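Uncharacterized tRNA/rRNA methyltransferase HI_0380 (PDB 3ILK) probably transfers methyl groups from S-adenosyl-L-methionine to RNA, perhaps tRNA or rRNA. Local coordinates at residues A[12-16]-A[38-42]; A[186-191]-A[209-214]. One frame throughout, in Å; residues are numbered along the deposited sequence.

Contact 1 (A[12-16]-A[38-42]); sequences LIETS and LVSPK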
ATOM      1  N   LEU A  12     -14.611 -23.336   0.878  1.00 22.29           N
ATOM      2  CA  LEU A  12     -15.783 -22.572   1.221  1.00 22.97           C
ATOM      3  C   LEU A  12     -16.908 -23.489   1.773  1.00 24.88           C
ATOM      4  O   LEU A  12     -17.500 -24.349   1.028  1.00 22.01           O
ATOM      5  CB  LEU A  12     -16.303 -21.830  -0.024  1.00 23.02           C
ATOM      6  CG  LEU A  12     -15.330 -21.062  -0.925  1.00 24.30           C
ATOM      7  CD1 LEU A  12     -16.113 -20.333  -2.088  1.00 21.58           C
ATOM      8  CD2 LEU A  12     -14.464 -20.053  -0.153  1.00 27.97           C
ATOM      9  N   ILE A  13     -17.193 -23.292   3.068  1.00 24.45           N
ATOM     10  CA  ILE A  13     -18.236 -24.064   3.769  1.00 23.82           C
ATOM     11  C   ILE A  13     -19.638 -23.581   3.467  1.00 24.62           C
ATOM     12  O   ILE A  13     -20.016 -22.473   3.850  1.00 24.56           O
ATOM     13  CB  ILE A  13     -18.085 -24.008   5.279  1.00 24.13           C
ATOM     14  CG1 ILE A  13     -16.613 -24.330   5.709  1.00 20.11           C
ATOM     15  CG2 ILE A  13     -19.039 -24.990   5.956  1.00 22.89           C
ATOM     16  CD1 ILE A  13     -16.089 -25.695   5.244  1.00 17.85           C
ATOM     17  N   GLU A  14     -20.418 -24.464   2.856  1.00 24.06           N
ATOM     18  CA  GLU A  14     -21.851 -24.218   2.580  1.00 25.80           C
ATOM     19  C   GLU A  14     -22.094 -22.851   2.060  1.00 26.83           C
ATOM     20  O   GLU A  14     -22.635 -22.036   2.769  1.00 29.21           O
ATOM     21  CB  GLU A  14     -22.715 -24.448   3.823  1.00 23.24           C
ATOM     22  CG  GLU A  14     -22.511 -25.829   4.395  1.00 25.40           C
ATOM     23  CD  GLU A  14     -23.322 -26.061   5.653  1.00 35.43           C
ATOM     24  OE1 GLU A  14     -24.350 -25.368   5.879  1.00 42.74           O
ATOM     25  OE2 GLU A  14     -22.988 -26.984   6.385  1.00 36.19           O
ATOM     26  N   THR A  15     -21.727 -22.591   0.815  1.00 27.71           N
ATOM     27  CA  THR A  15     -22.035 -21.325   0.208  1.00 28.12           C
ATOM     28  C   THR A  15     -23.520 -21.363  -0.077  1.00 28.17           C
ATOM     29  O   THR A  15     -24.075 -22.443  -0.249  1.00 26.16           O
ATOM     30  CB  THR A  15     -21.300 -21.169  -1.148  1.00 29.23           C
ATOM     31  OG1 THR A  15     -21.680 -22.255  -2.034  1.00 29.52           O
ATOM     32  CG2 THR A  15     -19.798 -21.138  -0.940  1.00 30.11           C
ATOM     33  N   SER A  16     -24.130 -20.182  -0.129  1.00 29.26           N
ATOM     34  CA  SER A  16     -25.549 -19.988  -0.411  1.00 30.30           C
ATOM     35  C   SER A  16     -25.799 -19.597  -1.861  1.00 31.09           C
ATOM     36  O   SER A  16     -26.065 -20.480  -2.719  1.00 34.15           O
ATOM     37  CB  SER A  16     -26.130 -18.905   0.506  1.00 30.77           C
ATOM     38  OG  SER A  16     -25.948 -19.270   1.869  1.00 29.59           O
ATOM     39  N   LEU A  38     -15.388 -26.630  -2.407  1.00 21.91           N
ATOM     40  CA  LEU A  38     -16.736 -26.382  -1.871  1.00 21.56           C
ATOM     41  C   LEU A  38     -17.256 -27.543  -0.988  1.00 21.42           C
ATOM     42  O   LEU A  38     -17.161 -28.716  -1.395  1.00 19.83           O
ATOM     43  CB  LEU A  38     -17.703 -26.114  -3.031  1.00 20.05           C
ATOM     44  CG  LEU A  38     -17.219 -25.160  -4.157  1.00 20.24           C
ATOM     45  CD1 LEU A  38     -18.315 -24.989  -5.233  1.00 18.03           C
ATOM     46  CD2 LEU A  38     -16.796 -23.775  -3.561  1.00 19.06           C
ATOM     47  N   VAL A  39     -17.727 -27.211   0.229  1.00 21.60           N
ATOM     48  CA  VAL A  39     -18.424 -28.171   1.095  1.00 22.20           C
ATOM     49  C   VAL A  39     -19.898 -27.907   0.974  1.00 23.40           C
ATOM     50  O   VAL A  39     -20.378 -26.798   1.280  1.00 24.69           O
ATOM     51  CB  VAL A  39     -17.961 -28.108   2.540  1.00 23.16           C
ATOM     52  CG1 VAL A  39     -18.615 -29.225   3.447  1.00 18.93           C
ATOM     53  CG2 VAL A  39     -16.356 -28.223   2.633  1.00 22.34           C
ATOM     54  N   SER A  40     -20.638 -28.899   0.476  1.00 23.62           N
ATOM     55  CA  SER A  40     -22.095 -28.783   0.408  1.00 23.83           C
ATOM     56  C   SER A  40     -22.547 -27.388  -0.016  1.00 22.47           C
ATOM     57  O   SER A  40     -23.251 -26.740   0.738  1.00 23.36           O
ATOM     58  CB  SER A  40     -22.745 -29.052   1.767  1.00 23.73           C
ATOM     59  OG  SER A  40     -22.569 -30.397   2.093  1.00 31.05           O
ATOM     60  N   PRO A  41     -22.120 -26.928  -1.197  1.00 20.76           N
ATOM     61  CA  PRO A  41     -22.694 -25.699  -1.674  1.00 20.95           C
ATOM     62  C   PRO A  41     -24.170 -25.936  -1.857  1.00 21.16           C
ATOM     63  O   PRO A  41     -24.629 -27.059  -2.199  1.00 20.17           O
ATOM     64  CB  PRO A  41     -22.025 -25.493  -3.047  1.00 19.07           C
ATOM     65  CG  PRO A  41     -21.675 -26.883  -3.488  1.00 17.31           C
ATOM     66  CD  PRO A  41     -21.225 -27.541  -2.200  1.00 21.21           C
ATOM     67  N   LYS A  42     -24.928 -24.885  -1.637  1.00 22.57           N
ATOM     68  CA  LYS A  42     -26.375 -24.983  -1.796  1.00 21.57           C
ATOM     69  C   LYS A  42     -26.705 -25.104  -3.266  1.00 22.46           C
ATOM     70  O   LYS A  42     -27.678 -25.764  -3.685  1.00 22.24           O
ATOM     71  CB  LYS A  42     -26.983 -23.728  -1.201  1.00 22.76           C
ATOM     72  CG  LYS A  42     -28.492 -23.626  -1.301  1.00 22.66           C
ATOM     73  CD  LYS A  42     -28.935 -22.415  -0.493  1.00 27.23           C
ATOM     74  CE  LYS A  42     -30.451 -22.432  -0.298  1.00 32.16           C
ATOM     75  NZ  LYS A  42     -31.084 -22.770  -1.585  1.00 35.21           N
TER
HETATM   76  O   HOH W   1     -19.733 -24.442  -0.281  1.00 17.03           O

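Contact 2 (A[186-191]-A[209-214]); sequences FFDYTE and LKRLYY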
ATOM      1  N   PHE A 186      36.019  13.257   2.695  1.00 17.96           N
ATOM      2  CA  PHE A 186      34.735  13.986   2.404  1.00 18.93           C
ATOM      3  C   PHE A 186      34.423  15.036   3.467  1.00 19.76           C
ATOM      4  O   PHE A 186      33.775  16.057   3.183  1.00 20.29           O
ATOM      5  CB  PHE A 186      33.564  12.988   2.383  1.00 18.00           C
ATOM      6  CG  PHE A 186      32.157  13.650   2.381  1.00 23.09           C
ATOM      7  CD1 PHE A 186      31.799  14.504   1.385  1.00 21.95           C
ATOM      8  CD2 PHE A 186      31.229  13.392   3.402  1.00 23.14           C
ATOM      9  CE1 PHE A 186      30.518  15.097   1.364  1.00 27.85           C
ATOM     10  CE2 PHE A 186      29.990  13.992   3.414  1.00 27.15           C
ATOM     11  CZ  PHE A 186      29.616  14.825   2.388  1.00 26.09           C
ATOM     12  N   PHE A 187      34.819  14.770   4.712  1.00 20.84           N
ATOM     13  CA  PHE A 187      34.522  15.715   5.789  1.00 21.39           C
ATOM     14  C   PHE A 187      35.466  16.901   5.688  1.00 22.21           C
ATOM     15  O   PHE A 187      35.007  18.029   5.679  1.00 23.38           O
ATOM     16  CB  PHE A 187      34.565  15.071   7.184  1.00 22.29           C
ATOM     17  CG  PHE A 187      33.517  14.015   7.409  1.00 23.84           C
ATOM     18  CD1 PHE A 187      32.162  14.274   7.127  1.00 28.05           C
ATOM     19  CD2 PHE A 187      33.871  12.783   7.947  1.00 25.61           C
ATOM     20  CE1 PHE A 187      31.190  13.297   7.349  1.00 29.63           C
ATOM     21  CE2 PHE A 187      32.919  11.801   8.170  1.00 28.33           C
ATOM     22  CZ  PHE A 187      31.582  12.047   7.863  1.00 28.13           C
ATOM     23  N   ASP A 188      36.774  16.656   5.566  1.00 22.03           N
ATOM     24  CA  ASP A 188      37.723  17.751   5.314  1.00 23.22           C
ATOM     25  C   ASP A 188      37.369  18.600   4.089  1.00 24.09           C
ATOM     26  O   ASP A 188      37.517  19.819   4.116  1.00 24.31           O
ATOM     27  CB  ASP A 188      39.154  17.207   5.231  1.00 23.38           C
ATOM     28  CG  ASP A 188      39.533  16.463   6.482  1.00 23.94           C
ATOM     29  OD1 ASP A 188      40.711  16.008   6.649  1.00 23.71           O
ATOM     30  OD2 ASP A 188      38.619  16.363   7.334  1.00 21.55           O
ATOM     31  N   TYR A 189      36.863  17.953   3.044  1.00 24.65           N
ATOM     32  CA  TYR A 189      36.447  18.623   1.822  1.00 25.69           C
ATOM     33  C   TYR A 189      35.206  19.523   2.062  1.00 26.41           C
ATOM     34  O   TYR A 189      35.218  20.682   1.675  1.00 26.95           O
ATOM     35  CB  TYR A 189      36.213  17.575   0.716  1.00 25.19           C
ATOM     36  CG  TYR A 189      36.036  18.091  -0.728  1.00 25.35           C
ATOM     37  CD1 TYR A 189      36.406  19.391  -1.103  1.00 23.52           C
ATOM     38  CD2 TYR A 189      35.563  17.228  -1.725  1.00 26.28           C
ATOM     39  CE1 TYR A 189      36.304  19.816  -2.413  1.00 25.41           C
ATOM     40  CE2 TYR A 189      35.410  17.652  -3.061  1.00 25.79           C
ATOM     41  CZ  TYR A 189      35.788  18.946  -3.395  1.00 27.27           C
ATOM     42  OH  TYR A 189      35.669  19.376  -4.702  1.00 26.70           O
ATOM     43  N   THR A 190      34.147  18.978   2.674  1.00 26.98           N
ATOM     44  CA  THR A 190      32.995  19.765   3.145  1.00 26.81           C
ATOM     45  C   THR A 190      33.457  20.981   3.987  1.00 28.06           C
ATOM     46  O   THR A 190      33.034  22.118   3.731  1.00 27.32           O
ATOM     47  CB  THR A 190      32.030  18.887   3.983  1.00 26.62           C
ATOM     48  OG1 THR A 190      31.551  17.785   3.195  1.00 24.57           O
ATOM     49  CG2 THR A 190      30.844  19.702   4.518  1.00 26.44           C
ATOM     50  N   GLU A 191      34.330  20.737   4.968  1.00 28.13           N
ATOM     51  CA  GLU A 191      34.848  21.801   5.851  1.00 29.18           C
ATOM     52  C   GLU A 191      35.541  22.922   5.096  1.00 29.03           C
ATOM     53  O   GLU A 191      35.135  24.091   5.191  1.00 28.65           O
ATOM     54  CB  GLU A 191      35.864  21.279   6.854  1.00 29.52           C
ATOM     55  CG  GLU A 191      35.509  20.006   7.582  1.00 32.59           C
ATOM     56  CD  GLU A 191      36.529  19.655   8.653  1.00 34.44           C
ATOM     57  OE1 GLU A 191      37.091  20.594   9.277  1.00 37.31           O
ATOM     58  OE2 GLU A 191      36.765  18.437   8.869  1.00 35.25           O
ATOM     59  N   LEU A 209      27.459  17.272  11.495  1.00 29.78           N
ATOM     60  CA  LEU A 209      27.464  16.653  10.170  1.00 30.22           C
ATOM     61  C   LEU A 209      27.999  15.231  10.190  1.00 29.29           C
ATOM     62  O   LEU A 209      27.416  14.343   9.553  1.00 28.92           O
ATOM     63  CB  LEU A 209      28.218  17.504   9.141  1.00 30.62           C
ATOM     64  CG  LEU A 209      27.447  18.742   8.664  1.00 31.68           C
ATOM     65  CD1 LEU A 209      28.410  19.667   7.955  1.00 33.81           C
ATOM     66  CD2 LEU A 209      26.246  18.413   7.765  1.00 32.25           C
ATOM     67  N   LYS A 210      29.094  15.010  10.922  1.00 29.05           N
ATOM     68  CA  LYS A 210      29.660  13.672  11.024  1.00 28.31           C
ATOM     69  C   LYS A 210      28.630  12.762  11.684  1.00 27.93           C
ATOM     70  O   LYS A 210      28.339  11.677  11.193  1.00 28.01           O
ATOM     71  CB  LYS A 210      30.990  13.687  11.799  1.00 28.92           C
ATOM     72  CG  LYS A 210      32.097  14.396  11.029  1.00 29.37           C
ATOM     73  CD  LYS A 210      33.320  14.671  11.898  1.00 29.72           C
ATOM     74  CE  LYS A 210      34.149  15.772  11.267  1.00 30.15           C
ATOM     75  NZ  LYS A 210      35.593  15.615  11.491  1.00 27.28           N
ATOM     76  N   ARG A 211      28.051  13.234  12.779  1.00 27.58           N
ATOM     77  CA  ARG A 211      27.012  12.500  13.474  1.00 27.23           C
ATOM     78  C   ARG A 211      25.898  12.083  12.491  1.00 26.77           C
ATOM     79  O   ARG A 211      25.509  10.917  12.426  1.00 26.45           O
ATOM     80  CB  ARG A 211      26.471  13.363  14.607  1.00 26.88           C
ATOM     81  CG  ARG A 211      25.559  12.649  15.565  1.00 27.67           C
ATOM     82  CD  ARG A 211      24.818  13.670  16.405  1.00 27.32           C
ATOM     83  NE  ARG A 211      23.701  13.081  17.132  1.00 28.52           N
ATOM     84  CZ  ARG A 211      22.419  13.262  16.824  1.00 29.81           C
ATOM     85  NH1 ARG A 211      22.066  14.025  15.795  1.00 29.01           N
ATOM     86  NH2 ARG A 211      21.482  12.681  17.556  1.00 30.45           N
ATOM     87  N   LEU A 212      25.421  13.047  11.714  1.00 26.65           N
ATOM     88  CA  LEU A 212      24.391  12.813  10.702  1.00 26.23           C
ATOM     89  C   LEU A 212      24.800  11.733   9.692  1.00 26.54           C
ATOM     90  O   LEU A 212      24.042  10.782   9.447  1.00 25.88           O
ATOM     91  CB  LEU A 212      24.111  14.114   9.956  1.00 26.12           C
ATOM     92  CG  LEU A 212      23.370  13.983   8.622  1.00 24.64           C
ATOM     93  CD1 LEU A 212      21.971  13.466   8.883  1.00 24.25           C
ATOM     94  CD2 LEU A 212      23.376  15.309   7.905  1.00 22.31           C
ATOM     95  N   TYR A 213      25.994  11.892   9.121  1.00 26.85           N
ATOM     96  CA  TYR A 213      26.441  11.035   8.028  1.00 28.02           C
ATOM     97  C   TYR A 213      26.851   9.636   8.483  1.00 28.67           C
ATOM     98  O   TYR A 213      26.546   8.661   7.792  1.00 28.79           O
ATOM     99  CB  TYR A 213      27.496  11.730   7.150  1.00 27.22           C
ATOM    100  CG  TYR A 213      26.866  12.792   6.272  1.00 29.40           C
ATOM    101  CD1 TYR A 213      25.803  12.466   5.426  1.00 25.58           C
ATOM    102  CD2 TYR A 213      27.306  14.124   6.293  1.00 29.41           C
ATOM    103  CE1 TYR A 213      25.212  13.410   4.622  1.00 28.89           C
ATOM    104  CE2 TYR A 213      26.680  15.107   5.470  1.00 25.82           C
ATOM    105  CZ  TYR A 213      25.640  14.728   4.642  1.00 27.86           C
ATOM    106  OH  TYR A 213      24.984  15.653   3.824  1.00 24.20           O
ATOM    107  N   TYR A 214      27.485   9.549   9.655  1.00 29.20           N
ATOM    108  CA  TYR A 214      27.744   8.260  10.321  1.00 30.62           C
ATOM    109  C   TYR A 214      26.435   7.535  10.677  1.00 29.92           C
ATOM    110  O   TYR A 214      26.310   6.328  10.463  1.00 30.38           O
ATOM    111  CB  TYR A 214      28.614   8.420  11.591  1.00 30.80           C
ATOM    112  CG  TYR A 214      30.078   8.750  11.318  1.00 35.38           C
ATOM    113  CD1 TYR A 214      30.798   8.067  10.330  1.00 38.10           C
ATOM    114  CD2 TYR A 214      30.753   9.724  12.054  1.00 37.93           C
ATOM    115  CE1 TYR A 214      32.120   8.365  10.058  1.00 39.49           C
ATOM    116  CE2 TYR A 214      32.108  10.021  11.795  1.00 38.33           C
ATOM    117  CZ  TYR A 214      32.776   9.339  10.796  1.00 40.26           C
ATOM    118  OH  TYR A 214      34.107   9.605  10.516  1.00 42.45           O
TER

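Contact 1 (A[12-16]-A[38-42])
Leu12 and Leu38 run alongside each other from adjacent parallel strands of the beta-alpha-beta unit formed by strand 8-13, helix 18-31 and strand 35-39. CD1 of Leu12 meets CD2 of Leu38 at 3.8 Å on the face of the sheet that this helix covers. On the other face Ile13 and Val39 repeat the pattern: chi1 of -49° sets CG1 of Ile13 beside its backbone N, and CD1 beyond it reaches CG2 of Val39 at 3.6 Å. Between the two layers the backbone bond from Val39 N to Leu12 O is nearly straight (173°), whereas Glu14 N reaches Val39 O at 2.8 Å along a more bent path. Past the strands the two loops stay close together, with Lys42 N bonding to Thr15 O at 2.9 Å. OG1 of Thr15 packs against CB of Pro41 at 3.4 Å. The carboxylate of Glu14 turns to a salt bridge with Arg115. One water bridges the two backbones, donating to Leu12 O and Val39 O and accepting from Thr15 N at 2.9 Å. Leu12 O and Val39 O therefore each serve an N-H as well as the water, which implies that water and loop bonds take over where the regular bridges end.

Contact 2 (A[186-191]-A[209-214])
Phe187, on helix 180-197, projects its ring against Lys210 and Tyr214 of helix 204-216, in a helix-helix packing of the C-terminal helical region. The short segments run roughly antiparallel, at 138°, with axes 11.7 Å apart, a wide spacing bridged by large side chains. Two edge-to-face pairs span the interface: the edge of Phe186 is directed at the face of Tyr213, and the edge of Phe187 at the face of Tyr214, with centroids 5.4 Å apart and planes at 70°. In the first pair CE2 of Phe186 stands 3.9 Å from CD2 of Tyr213, while CB of Tyr213 also touches the edge of Phe187. The hydroxyl of Tyr213 continues outward to a hydrogen bond with Tyr213 of the second subunit, so this aromatic layer adjoins the dimer interface. Aliphatic packing adds CG2 of Thr190 against CD1 of Leu209, and helix 220-240 covers Phe186 through Leu223 and Leu230. Polar contributions are modest: NZ of Lys210 and OE2 of Glu191 are 4.0 Å apart, too far for a salt bridge. Within its own helix, Thr190 OG1 donates to Phe186 O at 2.8 Å. A CH-pi contact ties the lysine chain to the aromatic group: with chi1 at -68°, CG of Lys210 sits 3.7 Å from the centroid of the Phe187 ring, almost exactly on the ring normal.

In the fold
The two contacts illustrate how one chain can hold two well-separated packing regions, one near the probable cofactor site and one at the subunit interface. Contact 1 lies in the parallel sheet, and contact 2 joins helices 180-197 and 204-216 near the C-terminus; their centres are 66 Å apart and their nearest atoms about 50 Å, so neither touches the other. Contact 1 borders the probable cofactor site: the side chain of Ile13 comes within about 4 Å of Gly114 and about 8 Å of Thr81, both assigned to S-adenosyl-L-methionine binding by similarity. Contact 2 lies away from that site and instead adjoins the second subunit, where Arg211 forms a salt bridge with Glu219 of that neighbouring chain.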